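Local coordinates for disulfide isomerase DsbG N-terminal domain-containing protein (Helicobacter pylori, PDB 3TDG) that probably acts as a dimeric thiol-disulfide oxidoreductase of the DsbG type, likely as a reductase, through a thioredoxin-fold domain, at residues 32-40 and 79-87; 189-200 and 220-231. One frame throughout, in Å; residues are numbered along the deposited sequence.

How the contacts relate
The two contacts lie on opposite sides of the chain's centre, their nearest atoms about 43 Å apart, and share no helix or strand. Contact 1 belongs to the DsbG-type N-terminal region: helix 33-43 rests on the turn and edge strand of an antiparallel sheet that continues into the second subunit. Contact 2 lies in the thioredoxin-fold part, where helix 188-206 meets the end of helix 211-222 and the loop after it, with no other subunit touching it. Both are partly buried. The first combines a patch of aliphatic side chains with an asparagine gripping a turn; the second, which buries more surface, threads lysines through an isoleucine-rich interface to backbone carbonyls.

Contact 1 (32-40 and 79-87); sequences QDNLVSVIE and VSKDGNLII
Ile86 lays its terminal methyl, CD1, across the flank of helix 33-40, where it overlaps Leu35, Val38 and Ile39. CD1 comes within 3.9 Å of Leu35 CB and 4.0 Å of Ile39 CG1, while Val38 runs antiparallel alongside Ile86 with CG1 against CD1. Leu35 extends this apolar patch to Val79, its CD2 lying 4.1 Å from Val79 CG1. Branched aliphatic residues suit this place because they fill the angle between helix and strand without needing polar partners. Nearer the start of the helix the chemistry changes. Asn34 has CG anti to its N (chi1 -162°), which carries the amide to the turn, and ND2 donates to Asp82 O at 2.8 Å. Gly83 closes a type I turn begun at Ser80; its positive phi of 74° favours glycine, and the absence of a side chain lets the turn lie close against Asn34 and Leu35. Its O comes 3.3 Å from Leu35 CA, a CH...O contact. Asp82 OD2 accepts from Asn84 N, an Asx turn, and also from Ser80 OG. Helix 33-43 covers the turn joining strands 74-79 and 85-88, with Leu35 also touching strand 48-54; Ile86 and Ile87 pair with a strand of the second subunit.

Contact 2 (189-200 and 220-231); sequences NSAKKAALIQEE and KIYSTQYDINAQ
Lys193 runs its extended chain between Ile221 and Ile228 and delivers its amine to the end of helix 211-222. NZ donates to Ile221 O at 2.8 Å, nearly in line with the carbonyl (C=O...N 167°), and more weakly to Ser223 O at 3.1 Å. A water held by NZ passes the link on to Thr224 O and Tyr226 O. Lysine fits here because its methylenes pack as a hydrocarbon while its charge meets carbonyls at a helix C-terminus, whose partial negative charge would probably favour it.

Ile221 is a knob in a hole formed by Lys193, Leu196, Ile197 and Glu200. Its CD1 lies 3.7 Å from Ile197 CG1, and its CG2 3.8 Å from Lys193 CD. At the rim Glu200 OE1 forms a salt bridge with Lys220 NZ at 2.7 Å. Both helices follow strand 177-182 in the chain and precede strand 259-262 of the thioredoxin-fold sheet, and Ile197 and Tyr222 pack back on Val182. Tyr222 receives Ile197 CD1 at its ring edge, hydrogen-bonds through OH to Ser155, and touches the CxxC motif, the probable redox site.

Beyond the type I turn from Ser223 to Tyr226, Ile228 packs on the N-terminal part of segment 189-200. Chi1 of -177° swings its CG1 toward the helix, and the turn at chi2 sets CD1 among Lys192, Lys193 and Leu196, a tight 3.5 Å from Lys193 CG. Lys192 lays its methylenes along Ile228, CG against CD1 and CE against CG1, then bends at its last torsion (chi4 42°) and donates from NZ to Gln231 O at 3.0 Å, from above the carbonyl plane.

Contact 1 (32-40 and 79-87)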
loop_
_atom_site.group_PDB
_atom_site.type_symbol
_atom_site.label_atom_id
_atom_site.label_comp_id
_atom_site.label_asym_id
_atom_site.label_seq_id
_atom_site.Cartn_x
_atom_site.Cartn_y
_atom_site.Cartn_z
ATOM N N GLN A 32 -23.253 1.819 -26.718
ATOM C CA GLN A 32 -24.444 2.094 -25.927
ATOM C C GLN A 32 -24.441 3.468 -25.303
ATOM O O GLN A 32 -23.709 3.747 -24.383
ATOM C CB GLN A 32 -24.610 1.067 -24.843
ATOM C CG GLN A 32 -25.923 1.091 -24.169
ATOM C CD GLN A 32 -26.825 -0.020 -24.640
ATOM O OE1 GLN A 32 -26.660 -1.176 -24.262
ATOM N NE2 GLN A 32 -27.783 0.321 -25.485
ATOM N N ASP A 33 -25.299 4.327 -25.796
ATOM C CA ASP A 33 -25.369 5.647 -25.269
ATOM C C ASP A 33 -25.894 5.643 -23.867
ATOM O O ASP A 33 -25.543 6.493 -23.088
ATOM C CB ASP A 33 -26.246 6.513 -26.145
ATOM C CG ASP A 33 -25.677 6.683 -27.516
ATOM O OD1 ASP A 33 -24.513 7.101 -27.613
ATOM O OD2 ASP A 33 -26.388 6.388 -28.501
ATOM N N ASN A 34 -26.742 4.698 -23.538
ATOM C CA ASN A 34 -27.307 4.742 -22.220
ATOM C C ASN A 34 -26.306 4.526 -21.102
ATOM O O ASN A 34 -26.346 5.203 -20.105
ATOM C CB ASN A 34 -28.465 3.798 -22.072
ATOM C CG ASN A 34 -29.304 4.142 -20.903
ATOM O OD1 ASN A 34 -29.700 5.273 -20.732
ATOM N ND2 ASN A 34 -29.566 3.177 -20.069
ATOM N N LEU A 35 -25.415 3.571 -21.271
ATOM C CA LEU A 35 -24.435 3.314 -20.248
ATOM C C LEU A 35 -23.518 4.501 -20.087
ATOM O O LEU A 35 -23.252 4.913 -19.002
ATOM C CB LEU A 35 -23.671 2.018 -20.503
ATOM C CG LEU A 35 -22.333 1.997 -21.206
ATOM C CD1 LEU A 35 -21.254 2.380 -20.305
ATOM C CD2 LEU A 35 -22.080 0.640 -21.711
ATOM N N VAL A 36 -23.073 5.050 -21.192
ATOM C CA VAL A 36 -22.224 6.219 -21.186
ATOM C C VAL A 36 -22.899 7.350 -20.456
ATOM O O VAL A 36 -22.300 8.060 -19.718
ATOM C CB VAL A 36 -21.882 6.680 -22.605
ATOM C CG1 VAL A 36 -21.165 7.956 -22.568
ATOM C CG2 VAL A 36 -21.035 5.684 -23.284
ATOM N N SER A 37 -24.177 7.498 -20.670
ATOM C CA SER A 37 -24.886 8.589 -20.089
ATOM C C SER A 37 -25.166 8.357 -18.615
ATOM O O SER A 37 -25.112 9.260 -17.830
ATOM C CB SER A 37 -26.140 8.853 -20.899
ATOM O OG SER A 37 -27.241 9.052 -20.084
ATOM N N VAL A 38 -25.412 7.122 -18.246
ATOM C CA VAL A 38 -25.605 6.811 -16.863
ATOM C C VAL A 38 -24.334 7.097 -16.073
ATOM O O VAL A 38 -24.385 7.629 -15.006
ATOM C CB VAL A 38 -26.055 5.384 -16.668
ATOM C CG1 VAL A 38 -26.115 5.066 -15.250
ATOM C CG2 VAL A 38 -27.375 5.168 -17.291
ATOM N N ILE A 39 -23.195 6.764 -16.628
ATOM C CA ILE A 39 -21.963 7.016 -15.948
ATOM C C ILE A 39 -21.664 8.494 -15.902
ATOM O O ILE A 39 -21.283 9.004 -14.892
ATOM C CB ILE A 39 -20.805 6.261 -16.569
ATOM C CG1 ILE A 39 -20.884 4.801 -16.190
ATOM C CG2 ILE A 39 -19.509 6.775 -16.066
ATOM C CD1 ILE A 39 -20.116 3.917 -17.075
ATOM N N GLU A 40 -21.850 9.178 -17.011
ATOM C CA GLU A 40 -21.588 10.591 -17.047
ATOM C C GLU A 40 -22.317 11.389 -15.979
ATOM O O GLU A 40 -21.727 12.196 -15.350
ATOM C CB GLU A 40 -21.865 11.162 -18.411
ATOM C CG GLU A 40 -21.118 12.411 -18.616
ATOM C CD GLU A 40 -21.324 13.031 -19.950
ATOM O OE1 GLU A 40 -22.308 12.735 -20.613
ATOM O OE2 GLU A 40 -20.487 13.827 -20.321
ATOM N N VAL A 79 -22.584 -5.126 -17.791
ATOM C CA VAL A 79 -23.607 -4.128 -18.094
ATOM C C VAL A 79 -24.901 -4.809 -18.584
ATOM O O VAL A 79 -24.850 -5.743 -19.392
ATOM C CB VAL A 79 -23.085 -3.107 -19.149
ATOM C CG1 VAL A 79 -24.156 -2.103 -19.536
ATOM C CG2 VAL A 79 -21.832 -2.372 -18.645
ATOM N N SER A 80 -26.049 -4.352 -18.090
ATOM C CA SER A 80 -27.340 -4.853 -18.582
ATOM C C SER A 80 -27.588 -4.458 -20.047
ATOM O O SER A 80 -26.913 -3.567 -20.586
ATOM C CB SER A 80 -28.496 -4.393 -17.688
ATOM O OG SER A 80 -28.599 -2.980 -17.669
ATOM N N LYS A 81 -28.546 -5.144 -20.677
ATOM C CA LYS A 81 -28.956 -4.896 -22.067
ATOM C C LYS A 81 -29.347 -3.453 -22.342
ATOM O O LYS A 81 -28.959 -2.879 -23.363
ATOM C CB LYS A 81 -30.144 -5.802 -22.436
ATOM C CG LYS A 81 -29.761 -7.146 -23.021
ATOM C CD LYS A 81 -30.989 -7.831 -23.627
ATOM C CE LYS A 81 -30.612 -9.085 -24.416
ATOM N NZ LYS A 81 -29.948 -8.761 -25.725
ATOM N N ASP A 82 -30.132 -2.865 -21.443
ATOM C CA ASP A 82 -30.551 -1.481 -21.629
ATOM C C ASP A 82 -29.475 -0.453 -21.204
ATOM O O ASP A 82 -29.668 0.742 -21.371
ATOM C CB ASP A 82 -31.890 -1.227 -20.927
ATOM C CG ASP A 82 -31.824 -1.460 -19.432
ATOM O OD1 ASP A 82 -32.877 -1.299 -18.781
ATOM O OD2 ASP A 82 -30.734 -1.781 -18.891
ATOM N N GLY A 83 -28.339 -0.925 -20.684
ATOM C CA GLY A 83 -27.247 -0.044 -20.256
ATOM C C GLY A 83 -27.512 0.712 -18.964
ATOM O O GLY A 83 -26.787 1.657 -18.639
ATOM N N ASN A 84 -28.534 0.287 -18.218
ATOM C CA ASN A 84 -28.964 0.966 -17.001
ATOM C C ASN A 84 -28.369 0.441 -15.700
ATOM O O ASN A 84 -28.553 1.051 -14.651
ATOM C CB ASN A 84 -30.490 0.964 -16.902
ATOM C CG ASN A 84 -31.124 2.002 -17.808
ATOM O OD1 ASN A 84 -30.642 3.134 -17.908
ATOM N ND2 ASN A 84 -32.205 1.625 -18.469
ATOM N N LEU A 85 -27.700 -0.710 -15.762
ATOM C CA LEU A 85 -27.023 -1.286 -14.601
ATOM C C LEU A 85 -25.585 -1.625 -15.001
ATOM O O LEU A 85 -25.332 -2.248 -16.031
ATOM C CB LEU A 85 -27.772 -2.526 -14.086
ATOM C CG LEU A 85 -27.126 -3.381 -12.979
ATOM C CD1 LEU A 85 -26.990 -2.615 -11.657
ATOM C CD2 LEU A 85 -27.922 -4.657 -12.789
ATOM N N ILE A 86 -24.639 -1.168 -14.190
ATOM C CA ILE A 86 -23.239 -1.227 -14.537
ATOM C C ILE A 86 -22.506 -1.654 -13.277
ATOM O O ILE A 86 -22.590 -0.982 -12.239
ATOM C CB ILE A 86 -22.741 0.162 -15.025
ATOM C CG1 ILE A 86 -23.365 0.521 -16.379
ATOM C CG2 ILE A 86 -21.218 0.203 -15.124
ATOM C CD1 ILE A 86 -23.745 1.975 -16.554
ATOM N N ILE A 87 -21.791 -2.774 -13.372
ATOM C CA ILE A 87 -21.059 -3.335 -12.242
ATOM C C ILE A 87 -19.611 -3.531 -12.666
ATOM O O ILE A 87 -19.345 -4.146 -13.703
ATOM C CB ILE A 87 -21.674 -4.685 -11.791
ATOM C CG1 ILE A 87 -23.140 -4.485 -11.416
ATOM C CG2 ILE A 87 -20.906 -5.271 -10.586
ATOM C CD1 ILE A 87 -23.994 -5.748 -11.499
HETATM O O HOH W 1 -31.344 5.849 -18.184
#

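Contact 2 (189-200 and 220-231)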
loop_
_atom_site.group_PDB
_atom_site.type_symbol
_atom_site.label_atom_id
_atom_site.label_comp_id
_atom_site.label_asym_id
_atom_site.label_seq_id
_atom_site.Cartn_x
_atom_site.Cartn_y
_atom_site.Cartn_z
ATOM N N ASN A 189 32.165 12.727 -9.151
ATOM C CA ASN A 189 32.626 13.294 -10.418
ATOM C C ASN A 189 31.489 13.518 -11.428
ATOM O O ASN A 189 31.546 14.460 -12.227
ATOM C CB ASN A 189 33.740 12.432 -11.015
ATOM C CG ASN A 189 35.069 12.581 -10.262
ATOM O OD1 ASN A 189 35.353 13.628 -9.669
ATOM N ND2 ASN A 189 35.885 11.523 -10.285
ATOM N N SER A 190 30.465 12.661 -11.366
ATOM C CA SER A 190 29.247 12.813 -12.175
ATOM C C SER A 190 28.556 14.138 -11.816
ATOM O O SER A 190 28.321 14.987 -12.680
ATOM C CB SER A 190 28.280 11.645 -11.921
ATOM O OG SER A 190 28.826 10.395 -12.325
ATOM N N ALA A 191 28.280 14.317 -10.524
ATOM C CA ALA A 191 27.631 15.528 -10.023
ATOM C C ALA A 191 28.416 16.788 -10.416
ATOM O O ALA A 191 27.850 17.776 -10.911
ATOM C CB ALA A 191 27.437 15.431 -8.499
ATOM N N LYS A 192 29.732 16.728 -10.241
ATOM C CA LYS A 192 30.604 17.841 -10.583
ATOM C C LYS A 192 30.589 18.157 -12.071
ATOM O O LYS A 192 30.490 19.309 -12.471
ATOM C CB LYS A 192 32.025 17.525 -10.103
ATOM C CG LYS A 192 33.015 18.627 -10.315
ATOM C CD LYS A 192 34.204 18.485 -9.341
ATOM C CE LYS A 192 35.434 19.215 -9.891
ATOM N NZ LYS A 192 35.100 20.561 -10.492
ATOM N N LYS A 193 30.692 17.134 -12.905
ATOM C CA LYS A 193 30.581 17.352 -14.335
ATOM C C LYS A 193 29.192 17.863 -14.726
ATOM O O LYS A 193 29.073 18.766 -15.537
ATOM C CB LYS A 193 30.942 16.074 -15.101
ATOM C CG LYS A 193 32.465 15.828 -15.181
ATOM C CD LYS A 193 32.824 14.868 -16.306
ATOM C CE LYS A 193 34.370 14.642 -16.393
ATOM N NZ LYS A 193 34.708 13.787 -17.561
ATOM N N ALA A 194 28.138 17.276 -14.165
ATOM C CA ALA A 194 26.772 17.780 -14.424
ATOM C C ALA A 194 26.651 19.270 -14.064
ATOM O O ALA A 194 26.078 20.048 -14.827
ATOM C CB ALA A 194 25.730 16.940 -13.642
ATOM N N ALA A 195 27.224 19.662 -12.918
ATOM C CA ALA A 195 27.255 21.080 -12.486
ATOM C C ALA A 195 27.943 22.008 -13.478
ATOM O O ALA A 195 27.430 23.078 -13.805
ATOM C CB ALA A 195 27.896 21.215 -11.070
ATOM N N LEU A 196 29.105 21.586 -13.969
ATOM C CA LEU A 196 29.879 22.349 -14.943
ATOM C C LEU A 196 29.117 22.463 -16.245
ATOM O O LEU A 196 29.138 23.504 -16.910
ATOM C CB LEU A 196 31.242 21.656 -15.195
ATOM C CG LEU A 196 32.251 21.587 -14.030
ATOM C CD1 LEU A 196 33.456 20.636 -14.327
ATOM C CD2 LEU A 196 32.769 22.973 -13.650
ATOM N N ILE A 197 28.444 21.379 -16.628
ATOM C CA ILE A 197 27.595 21.413 -17.802
ATOM C C ILE A 197 26.456 22.446 -17.639
ATOM O O ILE A 197 26.172 23.197 -18.573
ATOM C CB ILE A 197 27.089 19.980 -18.229
ATOM C CG1 ILE A 197 28.199 19.228 -18.991
ATOM C CG2 ILE A 197 25.859 20.077 -19.170
ATOM C CD1 ILE A 197 28.109 17.699 -18.929
ATOM N N GLN A 198 25.817 22.480 -16.473
ATOM C CA GLN A 198 24.739 23.456 -16.204
ATOM C C GLN A 198 25.315 24.878 -16.327
ATOM O O GLN A 198 24.716 25.753 -16.958
ATOM C CB GLN A 198 24.151 23.266 -14.793
ATOM C CG GLN A 198 23.180 22.086 -14.637
ATOM C CD GLN A 198 22.021 22.187 -15.596
ATOM O OE1 GLN A 198 21.345 23.203 -15.643
ATOM N NE2 GLN A 198 21.822 21.159 -16.407
ATOM N N GLU A 199 26.477 25.099 -15.712
ATOM C CA GLU A 199 27.113 26.432 -15.741
ATOM C C GLU A 199 27.471 26.823 -17.157
ATOM O O GLU A 199 27.176 27.919 -17.596
ATOM C CB GLU A 199 28.348 26.449 -14.842
ATOM C CG GLU A 199 29.142 27.763 -14.835
ATOM C CD GLU A 199 30.262 27.718 -13.797
ATOM O OE1 GLU A 199 31.215 26.930 -13.974
ATOM O OE2 GLU A 199 30.167 28.436 -12.777
ATOM N N GLU A 200 28.075 25.892 -17.889
ATOM C CA GLU A 200 28.519 26.176 -19.234
ATOM C C GLU A 200 27.346 26.373 -20.210
ATOM O O GLU A 200 27.437 27.209 -21.119
ATOM C CB GLU A 200 29.501 25.078 -19.683
ATOM C CG GLU A 200 30.057 25.248 -21.072
ATOM C CD GLU A 200 31.552 25.570 -21.099
ATOM O OE1 GLU A 200 32.368 24.675 -20.746
ATOM O OE2 GLU A 200 31.900 26.718 -21.482
ATOM N N LYS A 220 33.288 17.852 -24.943
ATOM C CA LYS A 220 34.440 18.326 -24.172
ATOM C C LYS A 220 34.375 17.753 -22.745
ATOM O O LYS A 220 35.347 17.141 -22.272
ATOM C CB LYS A 220 34.510 19.872 -24.174
ATOM C CG LYS A 220 35.665 20.474 -23.332
ATOM C CD LYS A 220 35.653 22.022 -23.310
ATOM C CE LYS A 220 34.658 22.575 -22.274
ATOM N NZ LYS A 220 34.510 24.068 -22.349
ATOM N N ILE A 221 33.234 17.911 -22.068
ATOM C CA ILE A 221 33.144 17.541 -20.641
ATOM C C ILE A 221 32.935 16.034 -20.407
ATOM O O ILE A 221 33.418 15.483 -19.404
ATOM C CB ILE A 221 32.086 18.421 -19.868
ATOM C CG1 ILE A 221 32.545 19.886 -19.838
ATOM C CG2 ILE A 221 31.864 17.905 -18.444
ATOM C CD1 ILE A 221 31.467 20.899 -19.473
ATOM N N TYR A 222 32.242 15.372 -21.339
ATOM C CA TYR A 222 32.034 13.925 -21.265
ATOM C C TYR A 222 33.342 13.135 -21.490
ATOM O O TYR A 222 33.494 12.014 -20.998
ATOM C CB TYR A 222 30.965 13.474 -22.263
ATOM C CG TYR A 222 29.551 13.411 -21.705
ATOM C CD1 TYR A 222 28.862 12.202 -21.662
ATOM C CD2 TYR A 222 28.903 14.560 -21.220
ATOM C CE1 TYR A 222 27.561 12.118 -21.162
ATOM C CE2 TYR A 222 27.585 14.488 -20.706
ATOM C CZ TYR A 222 26.933 13.253 -20.690
ATOM O OH TYR A 222 25.671 13.138 -20.186
ATOM N N SER A 223 34.277 13.736 -22.223
ATOM C CA SER A 223 35.564 13.103 -22.499
ATOM C C SER A 223 36.180 12.563 -21.220
ATOM O O SER A 223 36.272 13.257 -20.214
ATOM C CB SER A 223 36.527 14.096 -23.170
ATOM O OG SER A 223 37.813 13.525 -23.280
ATOM N N THR A 224 36.597 11.309 -21.275
ATOM C CA THR A 224 37.319 10.673 -20.181
ATOM C C THR A 224 38.602 11.412 -19.780
ATOM O O THR A 224 39.022 11.343 -18.627
ATOM C CB THR A 224 37.645 9.203 -20.557
ATOM O OG1 THR A 224 36.429 8.522 -20.902
ATOM C CG2 THR A 224 38.292 8.474 -19.409
ATOM N N GLN A 225 39.207 12.132 -20.718
ATOM C CA GLN A 225 40.448 12.873 -20.435
ATOM C C GLN A 225 40.201 14.262 -19.851
ATOM O O GLN A 225 41.152 14.930 -19.427
ATOM C CB GLN A 225 41.327 12.966 -21.687
ATOM C CG GLN A 225 41.884 11.612 -22.144
ATOM C CD GLN A 225 40.818 10.709 -22.762
ATOM O OE1 GLN A 225 39.987 11.160 -23.553
ATOM N NE2 GLN A 225 40.841 9.431 -22.404
ATOM N N TYR A 226 38.934 14.695 -19.821
ATOM C CA TYR A 226 38.588 15.987 -19.231
ATOM C C TYR A 226 38.962 16.035 -17.749
ATOM O O TYR A 226 38.388 15.324 -16.916
ATOM C CB TYR A 226 37.103 16.329 -19.424
ATOM C CG TYR A 226 36.751 17.736 -18.984
ATOM C CD1 TYR A 226 36.948 18.821 -19.836
ATOM C CD2 TYR A 226 36.235 17.980 -17.708
ATOM C CE1 TYR A 226 36.639 20.120 -19.437
ATOM C CE2 TYR A 226 35.922 19.277 -17.297
ATOM C CZ TYR A 226 36.122 20.334 -18.170
ATOM O OH TYR A 226 35.815 21.613 -17.776
ATOM N N ASP A 227 39.929 16.885 -17.440
ATOM C CA ASP A 227 40.469 17.005 -16.097
ATOM C C ASP A 227 39.473 17.693 -15.173
ATOM O O ASP A 227 39.454 18.919 -15.030
ATOM C CB ASP A 227 41.800 17.768 -16.122
ATOM C CG ASP A 227 42.641 17.514 -14.875
ATOM O OD1 ASP A 227 42.084 17.015 -13.859
ATOM O OD2 ASP A 227 43.863 17.808 -14.917
ATOM N N ILE A 228 38.657 16.870 -14.535
ATOM C CA ILE A 228 37.574 17.349 -13.710
ATOM C C ILE A 228 38.053 18.125 -12.461
ATOM O O ILE A 228 37.489 19.162 -12.115
ATOM C CB ILE A 228 36.574 16.180 -13.396
ATOM C CG1 ILE A 228 35.372 16.680 -12.595
ATOM C CG2 ILE A 228 37.291 14.956 -12.785
ATOM C CD1 ILE A 228 34.625 17.791 -13.307
ATOM N N ASN A 229 39.111 17.649 -11.817
ATOM C CA ASN A 229 39.650 18.331 -10.637
ATOM C C ASN A 229 40.347 19.663 -10.935
ATOM O O ASN A 229 40.497 20.494 -10.044
ATOM C CB ASN A 229 40.551 17.388 -9.843
ATOM C CG ASN A 229 39.831 16.126 -9.432
ATOM O OD1 ASN A 229 40.333 15.022 -9.620
ATOM N ND2 ASN A 229 38.630 16.283 -8.890
ATOM N N ALA A 230 40.736 19.863 -12.195
ATOM C CA ALA A 230 41.345 21.108 -12.654
ATOM C C ALA A 230 40.325 22.233 -12.842
ATOM O O ALA A 230 40.674 23.323 -13.296
ATOM C CB ALA A 230 42.109 20.875 -13.950
ATOM N N GLN A 231 39.064 21.960 -12.511
ATOM C CA GLN A 231 37.997 22.949 -12.655
ATOM C C GLN A 231 37.454 23.334 -11.288
ATOM O O GLN A 231 37.351 22.490 -10.391
ATOM C CB GLN A 231 36.855 22.401 -13.519
ATOM C CG GLN A 231 37.284 21.508 -14.682
ATOM C CD GLN A 231 38.122 22.242 -15.716
ATOM O OE1 GLN A 231 37.914 23.430 -15.973
ATOM N NE2 GLN A 231 39.079 21.532 -16.315
HETATM O O HOH W 2 38.500 12.948 -9.403
HETATM O O HOH W 3 37.161 12.914 -16.499
HETATM O O HOH W 4 33.704 11.412 -18.672
#